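Local coordinates for protein glutathione transferase lambda1 (Populus trichocarpa, PDB 4PQH) that binds glutathione in a GST fold and probably acts as a monomeric, glutathione-dependent thiol transferase that serves detoxification in poplar, at residues A[38-41]-A[42-46]; A[89-92]-A[93-96]; A[97-100]-A[101-105]. All blocks are in the same frame, centred on the assembly; numbering follows the deposited sequence.

Interaction 1: A[38-41]-A[42-46]; sequences YAQR and VWITR. With GSH (glutathione), chain C.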
loop_
_atom_site.group_PDB
_atom_site.type_symbol
_atom_site.label_atom_id
_atom_site.label_comp_id
_atom_site.label_asym_id
_atom_site.label_seq_id
_atom_site.Cartn_x
_atom_site.Cartn_y
_atom_site.Cartn_z
ATOM N N TYR A 38 -0.933 4.024 3.277
ATOM C CA TYR A 38 -1.125 2.764 3.984
ATOM C C TYR A 38 -2.390 2.071 3.499
ATOM O O TYR A 38 -2.402 0.855 3.260
ATOM C CB TYR A 38 -1.199 3.014 5.492
ATOM C CG TYR A 38 0.075 3.593 6.041
ATOM C CD1 TYR A 38 1.176 2.787 6.288
ATOM C CD2 TYR A 38 0.183 4.953 6.304
ATOM C CE1 TYR A 38 2.348 3.321 6.785
ATOM C CE2 TYR A 38 1.343 5.487 6.795
ATOM C CZ TYR A 38 2.420 4.676 7.038
ATOM O OH TYR A 38 3.573 5.228 7.533
ATOM N N ALA A 39 -3.451 2.852 3.328
ATOM C CA ALA A 39 -4.710 2.322 2.817
ATOM C C ALA A 39 -4.568 1.889 1.358
ATOM O O ALA A 39 -5.155 0.885 0.934
ATOM C CB ALA A 39 -5.827 3.354 2.975
ATOM N N GLN A 40 -3.778 2.635 0.592
ATOM C CA GLN A 40 -3.555 2.291 -0.805
ATOM C C GLN A 40 -2.938 0.906 -0.945
ATOM O O GLN A 40 -3.275 0.183 -1.877
ATOM C CB GLN A 40 -2.673 3.335 -1.485
ATOM C CG GLN A 40 -2.695 3.249 -3.005
ATOM C CD GLN A 40 -1.681 4.170 -3.654
ATOM O OE1 GLN A 40 -0.982 4.924 -2.963
ATOM N NE2 GLN A 40 -1.601 4.130 -4.980
ATOM N N ARG A 41 -2.048 0.521 -0.031
ATOM C CA ARG A 41 -1.496 -0.842 -0.036
ATOM C C ARG A 41 -2.595 -1.882 -0.110
ATOM O O ARG A 41 -2.513 -2.845 -0.879
ATOM C CB ARG A 41 -0.716 -1.104 1.251
ATOM C CG ARG A 41 0.627 -0.405 1.358
ATOM C CD ARG A 41 1.272 -0.749 2.698
ATOM N NE ARG A 41 2.683 -0.368 2.776
ATOM C CZ ARG A 41 3.344 -0.143 3.908
ATOM N NH1 ARG A 41 2.723 -0.232 5.079
ATOM N NH2 ARG A 41 4.630 0.169 3.863
ATOM N N VAL A 42 -3.628 -1.685 0.690
ATOM C CA VAL A 42 -4.681 -2.680 0.825
ATOM C C VAL A 42 -5.638 -2.612 -0.362
ATOM O O VAL A 42 -6.109 -3.633 -0.869
ATOM C CB VAL A 42 -5.441 -2.506 2.167
ATOM C CG1 VAL A 42 -6.318 -3.710 2.427
ATOM C CG2 VAL A 42 -4.445 -2.350 3.319
ATOM N N TRP A 43 -5.897 -1.398 -0.823
ATOM C CA TRP A 43 -6.706 -1.171 -2.009
ATOM C C TRP A 43 -6.058 -1.843 -3.238
ATOM O O TRP A 43 -6.741 -2.506 -4.037
ATOM C CB TRP A 43 -6.854 0.333 -2.203
ATOM C CG TRP A 43 -7.701 0.790 -3.343
ATOM C CD1 TRP A 43 -8.427 0.026 -4.215
ATOM C CD2 TRP A 43 -7.906 2.150 -3.734
ATOM N NE1 TRP A 43 -9.074 0.840 -5.124
ATOM C CE2 TRP A 43 -8.764 2.146 -4.848
ATOM C CE3 TRP A 43 -7.448 3.376 -3.237
ATOM C CZ2 TRP A 43 -9.167 3.322 -5.485
ATOM C CZ3 TRP A 43 -7.847 4.544 -3.872
ATOM C CH2 TRP A 43 -8.699 4.506 -4.982
ATOM N N ILE A 44 -4.744 -1.684 -3.392
ATOM C CA ILE A 44 -4.016 -2.348 -4.479
ATOM C C ILE A 44 -4.164 -3.859 -4.367
ATOM O O ILE A 44 -4.383 -4.541 -5.372
ATOM C CB ILE A 44 -2.512 -1.993 -4.481
ATOM C CG1 ILE A 44 -2.294 -0.504 -4.752
ATOM C CG2 ILE A 44 -1.794 -2.826 -5.545
ATOM C CD1 ILE A 44 -0.939 -0.014 -4.278
ATOM N N THR A 45 -4.048 -4.396 -3.160
ATOM C CA THR A 45 -4.172 -5.843 -2.957
ATOM C C THR A 45 -5.535 -6.354 -3.408
ATOM O O THR A 45 -5.633 -7.326 -4.158
ATOM C CB THR A 45 -3.880 -6.230 -1.502
ATOM O OG1 THR A 45 -2.556 -5.797 -1.168
ATOM C CG2 THR A 45 -3.951 -7.749 -1.329
ATOM N N ARG A 46 -6.588 -5.676 -2.978
ATOM C CA ARG A 46 -7.945 -5.942 -3.433
ATOM C C ARG A 46 -8.043 -5.987 -4.953
ATOM O O ARG A 46 -8.540 -6.960 -5.523
ATOM C CB ARG A 46 -8.884 -4.872 -2.866
ATOM C CG ARG A 46 -10.245 -4.726 -3.551
ATOM C CD ARG A 46 -10.887 -3.422 -3.063
ATOM N NE ARG A 46 -12.266 -3.182 -3.484
ATOM C CZ ARG A 46 -12.613 -2.402 -4.508
ATOM N NH1 ARG A 46 -11.681 -1.826 -5.259
ATOM N NH2 ARG A 46 -13.893 -2.208 -4.793
HETATM N N1 GSH C . 0.581 1.500 10.942
HETATM C CA1 GSH C . -0.661 1.860 10.284
HETATM C C1 GSH C . -0.792 0.974 9.080
HETATM O O11 GSH C . 0.239 0.464 8.591
HETATM O O12 GSH C . -1.912 0.734 8.593
HETATM C CB1 GSH C . -0.643 3.335 9.876
HETATM C CG1 GSH C . -2.009 3.851 9.424
HETATM C CD1 GSH C . -1.981 5.361 9.328
HETATM O OE1 GSH C . -0.902 6.063 9.901
HETATM N N2 GSH C . -2.984 5.985 8.707
HETATM C CA2 GSH C . -3.086 7.434 8.835
HETATM C C2 GSH C . -4.302 7.832 9.611
HETATM O O2 GSH C . -5.447 7.022 9.593
HETATM C CB2 GSH C . -3.168 8.119 7.480
HETATM S SG2 GSH C . -1.603 8.167 6.568
HETATM N N3 GSH C . -4.259 8.970 10.298
HETATM C CA3 GSH C . -5.447 9.423 10.995
HETATM C C3 GSH C . -5.181 9.653 12.462
HETATM O O31 GSH C . -6.063 10.159 13.189
HETATM O O32 GSH C . -4.085 9.330 12.971
#
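Gln40 and Ile44 meet one turn apart on helix 37-48, the helix that follows Cys36, the residue to which glutathione can be covalently bound. The tight part lies on Gln40 O: it accepts Ile44 N at 2.8 Å, almost straight (169°), while Ile44 CG1 presses on the same oxygen at 3.1 Å. Beyond this, the two side chains merely brush, Gln40 CG to Ile44 CD1 at 3.9 Å; the amide of Gln40 goes on to Arg181, Glu180 and Thr217. Arg41 O is gripped twice by Thr45, through OG1 at 3.0 Å and through N at 3.2 Å, the two donors arriving from opposite faces of the carbonyl plane. With OG1 opposite the carbonyl carbon (chi1 -59°), the hydroxyl is turned back down the helix and its buried polar group is satisfied by the backbone.

The partly exposed end is looser. Tyr38 reaches back against glutathione, not along the helix: ligand CB1 lies 3.9 Å above the plane over the ring centre, and SG2 sits in plane at the edge, 3.7 Å from CD2. An alanine in place of Tyr38 would strip away this flat wall and is likely to leave the gamma-glutamyl chain free to shift. Phe178 meets the same ring edge-to-face.

The helix is the crossover of the beta-alpha-beta unit 28-32, 37-48, 55-59. Ala39, Val42 and Trp43 lie on strand 28-32, Val42 and Thr45 also on helix 92-102, and Gln40, Ile44 and Thr45 on helix 170-190, where Ala174 O receives Arg41 NE.

Interaction 2: A[89-92]-A[93-96]; sequences KGES and LDLI. With GSH (glutathione), chain C.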
loop_
_atom_site.group_PDB
_atom_site.type_symbol
_atom_site.label_atom_id
_atom_site.label_comp_id
_atom_site.label_asym_id
_atom_site.label_seq_id
_atom_site.Cartn_x
_atom_site.Cartn_y
_atom_site.Cartn_z
ATOM N N LYS A 89 -10.198 -5.438 11.444
ATOM C CA LYS A 89 -8.770 -5.581 11.653
ATOM C C LYS A 89 -8.057 -4.401 11.025
ATOM O O LYS A 89 -8.482 -3.896 9.987
ATOM C CB LYS A 89 -8.276 -6.864 10.990
ATOM C CG LYS A 89 -9.171 -8.066 11.221
ATOM C CD LYS A 89 -9.192 -8.953 9.997
ATOM C CE LYS A 89 -7.783 -9.243 9.519
ATOM N NZ LYS A 89 -6.970 -9.893 10.584
ATOM N N GLY A 90 -6.963 -3.974 11.642
ATOM C CA GLY A 90 -6.162 -2.898 11.090
ATOM C C GLY A 90 -4.755 -3.343 10.746
ATOM O O GLY A 90 -4.468 -4.542 10.724
ATOM N N GLU A 91 -3.895 -2.357 10.496
ATOM C CA GLU A 91 -2.484 -2.524 10.130
ATOM C C GLU A 91 -2.298 -2.970 8.683
ATOM O O GLU A 91 -2.504 -4.135 8.339
ATOM C CB GLU A 91 -1.717 -3.433 11.101
ATOM C CG GLU A 91 -1.511 -2.826 12.487
ATOM C CD GLU A 91 -0.741 -1.510 12.458
ATOM O OE1 GLU A 91 -0.811 -0.774 13.459
ATOM O OE2 GLU A 91 -0.063 -1.210 11.449
ATOM N N SER A 92 -1.908 -2.024 7.836
ATOM C CA SER A 92 -1.806 -2.263 6.393
ATOM C C SER A 92 -1.020 -3.515 5.993
ATOM O O SER A 92 -1.460 -4.268 5.120
ATOM C CB SER A 92 -1.239 -1.023 5.697
ATOM O OG SER A 92 0.086 -0.739 6.127
ATOM N N LEU A 93 0.138 -3.735 6.603
ATOM C CA LEU A 93 0.946 -4.910 6.267
ATOM C C LEU A 93 0.275 -6.214 6.676
ATOM O O LEU A 93 0.337 -7.205 5.948
ATOM C CB LEU A 93 2.343 -4.812 6.880
ATOM C CG LEU A 93 3.212 -3.697 6.303
ATOM C CD1 LEU A 93 4.547 -3.660 7.024
ATOM C CD2 LEU A 93 3.406 -3.909 4.798
ATOM N N ASP A 94 -0.362 -6.216 7.841
ATOM C CA ASP A 94 -1.141 -7.369 8.268
ATOM C C ASP A 94 -2.283 -7.607 7.288
ATOM O O ASP A 94 -2.560 -8.749 6.908
ATOM C CB ASP A 94 -1.705 -7.165 9.677
ATOM C CG ASP A 94 -0.642 -7.247 10.748
ATOM O OD1 ASP A 94 0.476 -7.716 10.446
ATOM O OD2 ASP A 94 -0.932 -6.854 11.897
ATOM N N LEU A 95 -2.933 -6.526 6.866
ATOM C CA LEU A 95 -4.114 -6.623 6.014
ATOM C C LEU A 95 -3.829 -7.124 4.607
ATOM O O LEU A 95 -4.621 -7.885 4.059
ATOM C CB LEU A 95 -4.840 -5.282 5.938
ATOM C CG LEU A 95 -5.545 -4.842 7.219
ATOM C CD1 LEU A 95 -6.308 -3.559 6.953
ATOM C CD2 LEU A 95 -6.478 -5.952 7.667
ATOM N N ILE A 96 -2.730 -6.689 4.002
ATOM C CA ILE A 96 -2.422 -7.195 2.668
ATOM C C ILE A 96 -2.135 -8.699 2.736
ATOM O O ILE A 96 -2.554 -9.453 1.852
ATOM C CB ILE A 96 -1.312 -6.385 1.948
ATOM C CG1 ILE A 96 0.053 -6.590 2.607
ATOM C CG2 ILE A 96 -1.702 -4.908 1.861
ATOM C CD1 ILE A 96 1.170 -5.763 1.960
HETATM N N1 GSH C . 0.581 1.500 10.942
HETATM C CA1 GSH C . -0.661 1.860 10.284
HETATM C C1 GSH C . -0.792 0.974 9.080
HETATM O O11 GSH C . 0.239 0.464 8.591
HETATM O O12 GSH C . -1.912 0.734 8.593
HETATM C CB1 GSH C . -0.643 3.335 9.876
HETATM C CG1 GSH C . -2.009 3.851 9.424
HETATM C CD1 GSH C . -1.981 5.361 9.328
HETATM O OE1 GSH C . -0.902 6.063 9.901
HETATM N N2 GSH C . -2.984 5.985 8.707
HETATM C CA2 GSH C . -3.086 7.434 8.835
HETATM C C2 GSH C . -4.302 7.832 9.611
HETATM O O2 GSH C . -5.447 7.022 9.593
HETATM C CB2 GSH C . -3.168 8.119 7.480
HETATM S SG2 GSH C . -1.603 8.167 6.568
HETATM N N3 GSH C . -4.259 8.970 10.298
HETATM C CA3 GSH C . -5.447 9.423 10.995
HETATM C C3 GSH C . -5.181 9.653 12.462
HETATM O O31 GSH C . -6.063 10.159 13.189
HETATM O O32 GSH C . -4.085 9.330 12.971
HETATM O O HOH W 1 1.460 -2.270 8.937
#
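Glu91 and Leu93 are joined by a water at the start of helix 92-102, where the thioredoxin-like domain of the GST fold receives the gamma-glutamyl end of glutathione. Glu91 OE2 accepts the ligand amine N1 at 2.8 Å and takes a second hydrogen from the water, which also donates to ligand O11 and accepts Leu93 N at 3.1 Å. Ser92 holds the ligand carboxylate with backbone and side chain together: its N gives a bond to O12 of 2.9 Å, fairly straight at 157°, and its OG one to O11 of 2.7 Å. The first turn thus offers Ser92 N to the carboxylate directly and Leu93 N through the water, and the helix dipole would probably strengthen that hold.

The second shell fixes these groups. Arg41 NH1 donates to Ser92 OG, leaving the hydroxyl proton for the ligand; the hydroxyl sits in the crowded position between backbone N and carbonyl carbon (chi1 63°). Glu91, the N-cap residue, has a positive phi (76°) that swings the chain from strand 87-90 into the helix, and its O accepts Leu95 N at 2.8 Å. Ser92 O takes Ile96 N in the next step. The carboxylate-bearing chains of Glu91 and Asp94 run side by side, closest where Asp94 OD2 touches Glu91 CB at 3.6 Å.

Outermost, Leu95 folds back under the turn toward the strand and also packs on Val42 and Pro80. Its CD2 rests on the bent chain of Lys89, 3.9 Å from CB and 4.0 Å from CE.

Interaction 3: A[97-100]-A[101-105]; sequences KYID and SHFDG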
loop_
_atom_site.group_PDB
_atom_site.type_symbol
_atom_site.label_atom_id
_atom_site.label_comp_id
_atom_site.label_asym_id
_atom_site.label_seq_id
_atom_site.Cartn_x
_atom_site.Cartn_y
_atom_site.Cartn_z
ATOM N N LYS A 97 -1.469 -9.154 3.793
ATOM C CA LYS A 97 -1.254 -10.589 3.982
ATOM C C LYS A 97 -2.568 -11.327 4.232
ATOM O O LYS A 97 -2.798 -12.416 3.686
ATOM C CB LYS A 97 -0.265 -10.850 5.121
ATOM C CG LYS A 97 1.160 -10.414 4.826
ATOM C CD LYS A 97 2.051 -10.659 6.028
ATOM C CE LYS A 97 3.479 -10.219 5.763
ATOM N NZ LYS A 97 4.297 -10.264 7.005
ATOM N N TYR A 98 -3.441 -10.719 5.027
ATOM C CA TYR A 98 -4.724 -11.314 5.362
ATOM C C TYR A 98 -5.620 -11.459 4.134
ATOM O O TYR A 98 -6.175 -12.533 3.889
ATOM C CB TYR A 98 -5.421 -10.489 6.453
ATOM C CG TYR A 98 -6.765 -11.065 6.828
ATOM C CD1 TYR A 98 -6.872 -12.055 7.796
ATOM C CD2 TYR A 98 -7.925 -10.634 6.196
ATOM C CE1 TYR A 98 -8.103 -12.593 8.126
ATOM C CE2 TYR A 98 -9.150 -11.162 6.518
ATOM C CZ TYR A 98 -9.238 -12.136 7.485
ATOM O OH TYR A 98 -10.467 -12.655 7.812
ATOM N N ILE A 99 -5.756 -10.392 3.354
ATOM C CA ILE A 99 -6.572 -10.454 2.149
ATOM C C ILE A 99 -6.019 -11.490 1.174
ATOM O O ILE A 99 -6.772 -12.271 0.586
ATOM C CB ILE A 99 -6.707 -9.070 1.476
ATOM C CG1 ILE A 99 -7.619 -8.185 2.328
ATOM C CG2 ILE A 99 -7.261 -9.215 0.053
ATOM C CD1 ILE A 99 -7.754 -6.777 1.820
ATOM N N ASP A 100 -4.700 -11.524 1.046
ATOM C CA ASP A 100 -4.067 -12.455 0.126
ATOM C C ASP A 100 -4.412 -13.903 0.457
ATOM O O ASP A 100 -4.516 -14.740 -0.444
ATOM C CB ASP A 100 -2.553 -12.265 0.142
ATOM C CG ASP A 100 -1.848 -13.087 -0.919
ATOM O OD1 ASP A 100 -2.345 -13.158 -2.071
ATOM O OD2 ASP A 100 -0.785 -13.657 -0.595
ATOM N N SER A 101 -4.607 -14.184 1.740
ATOM C CA SER A 101 -4.757 -15.549 2.219
ATOM C C SER A 101 -6.173 -15.914 2.640
ATOM O O SER A 101 -6.396 -17.001 3.166
ATOM C CB SER A 101 -3.780 -15.819 3.364
ATOM O OG SER A 101 -4.080 -15.014 4.484
ATOM N N HIS A 102 -7.131 -15.025 2.398
ATOM C CA HIS A 102 -8.505 -15.285 2.811
ATOM C C HIS A 102 -9.519 -14.971 1.736
ATOM O O HIS A 102 -10.717 -15.017 1.984
ATOM C CB HIS A 102 -8.854 -14.488 4.072
ATOM C CG HIS A 102 -8.198 -15.011 5.310
ATOM N ND1 HIS A 102 -6.901 -14.700 5.651
ATOM C CD2 HIS A 102 -8.653 -15.849 6.272
ATOM C CE1 HIS A 102 -6.586 -15.313 6.779
ATOM N NE2 HIS A 102 -7.633 -16.018 7.175
ATOM N N PHE A 103 -9.038 -14.643 0.542
ATOM C CA PHE A 103 -9.918 -14.345 -0.574
ATOM C C PHE A 103 -9.396 -15.024 -1.831
ATOM O O PHE A 103 -8.220 -15.368 -1.918
ATOM C CB PHE A 103 -10.005 -12.834 -0.815
ATOM C CG PHE A 103 -10.677 -12.070 0.290
ATOM C CD1 PHE A 103 -9.973 -11.694 1.421
ATOM C CD2 PHE A 103 -12.014 -11.722 0.191
ATOM C CE1 PHE A 103 -10.588 -10.983 2.437
ATOM C CE2 PHE A 103 -12.636 -11.018 1.203
ATOM C CZ PHE A 103 -11.921 -10.645 2.326
ATOM N N ASP A 104 -10.283 -15.190 -2.804
ATOM C CA ASP A 104 -9.933 -15.773 -4.091
ATOM C C ASP A 104 -9.092 -14.789 -4.910
ATOM O O ASP A 104 -8.869 -13.636 -4.510
ATOM C CB ASP A 104 -11.222 -16.157 -4.838
ATOM C CG ASP A 104 -11.035 -17.299 -5.835
ATOM O OD1 ASP A 104 -9.892 -17.639 -6.196
ATOM O OD2 ASP A 104 -12.068 -17.840 -6.281
ATOM N N GLY A 105 -8.630 -15.243 -6.067
ATOM C CA GLY A 105 -7.798 -14.432 -6.931
ATOM C C GLY A 105 -6.381 -14.959 -6.907
ATOM O O GLY A 105 -6.058 -15.826 -6.099
#
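Tyr98 and His102 lie ring on ring as an offset stack, centroids 3.9 Å apart and planes at 17°. Tyr98 CE1 sits over the centre of the imidazole, whereas His102 ND1 comes down near the rim of the phenol ring. The same imidazole is held from its edge: ND1 donates to Tyr98 O at 2.9 Å, with the oxygen almost in the ring plane, so the bond and the stack together fix its rotation. Tyr98 can stack because its CG is swung opposite the backbone N (chi1 180°), laying the ring beside the last turn of the helix.

This is the C-terminal end of helix 92-102 in the thioredoxin-like domain, where the regular bonding frays. His102 N and Phe103 N make only weak bonds to Ile99 O. Ser101 N is likewise weakly bonded to Lys97 O, and its OG adds a second bond to that oxygen at 3.0 Å. Tyr98 O takes Ser101 N as well, from well above the carbonyl plane.

Phe103 leaves the helix with chi1 -67° and turns its ring back, its edge to Ile99 O and its CD1 against Ile99 CG2 at 3.9 Å; Leu51, Lys54 and His84 also border it. Asp100 points to another side, where OD1 forms a salt bridge with Lys49 and accepts Leu108 N. On the ring of Tyr98, Lys89 adds a cation-pi contact.

In the fold
From the N terminus, interaction 1 comes first, within helix 37-48; interaction 2 follows at the turn from strand 87-90 into helix 92-102, and interaction 3 ends that helix. All three are local and in series: none nests in or crosses another, and only interaction 2 rounds a turn between two elements. In space they converge. Interactions 1 and 2 both touch glutathione and pack directly, Ile96 CG2 lying against Thr45 OG1. Interaction 3 meets interaction 1 through Ile99 CD1 on Val42 CG1, and interaction 2 through Tyr98 against Lys89. Helices 37-48 and 92-102 are thereby bound together beside the four-stranded sheet.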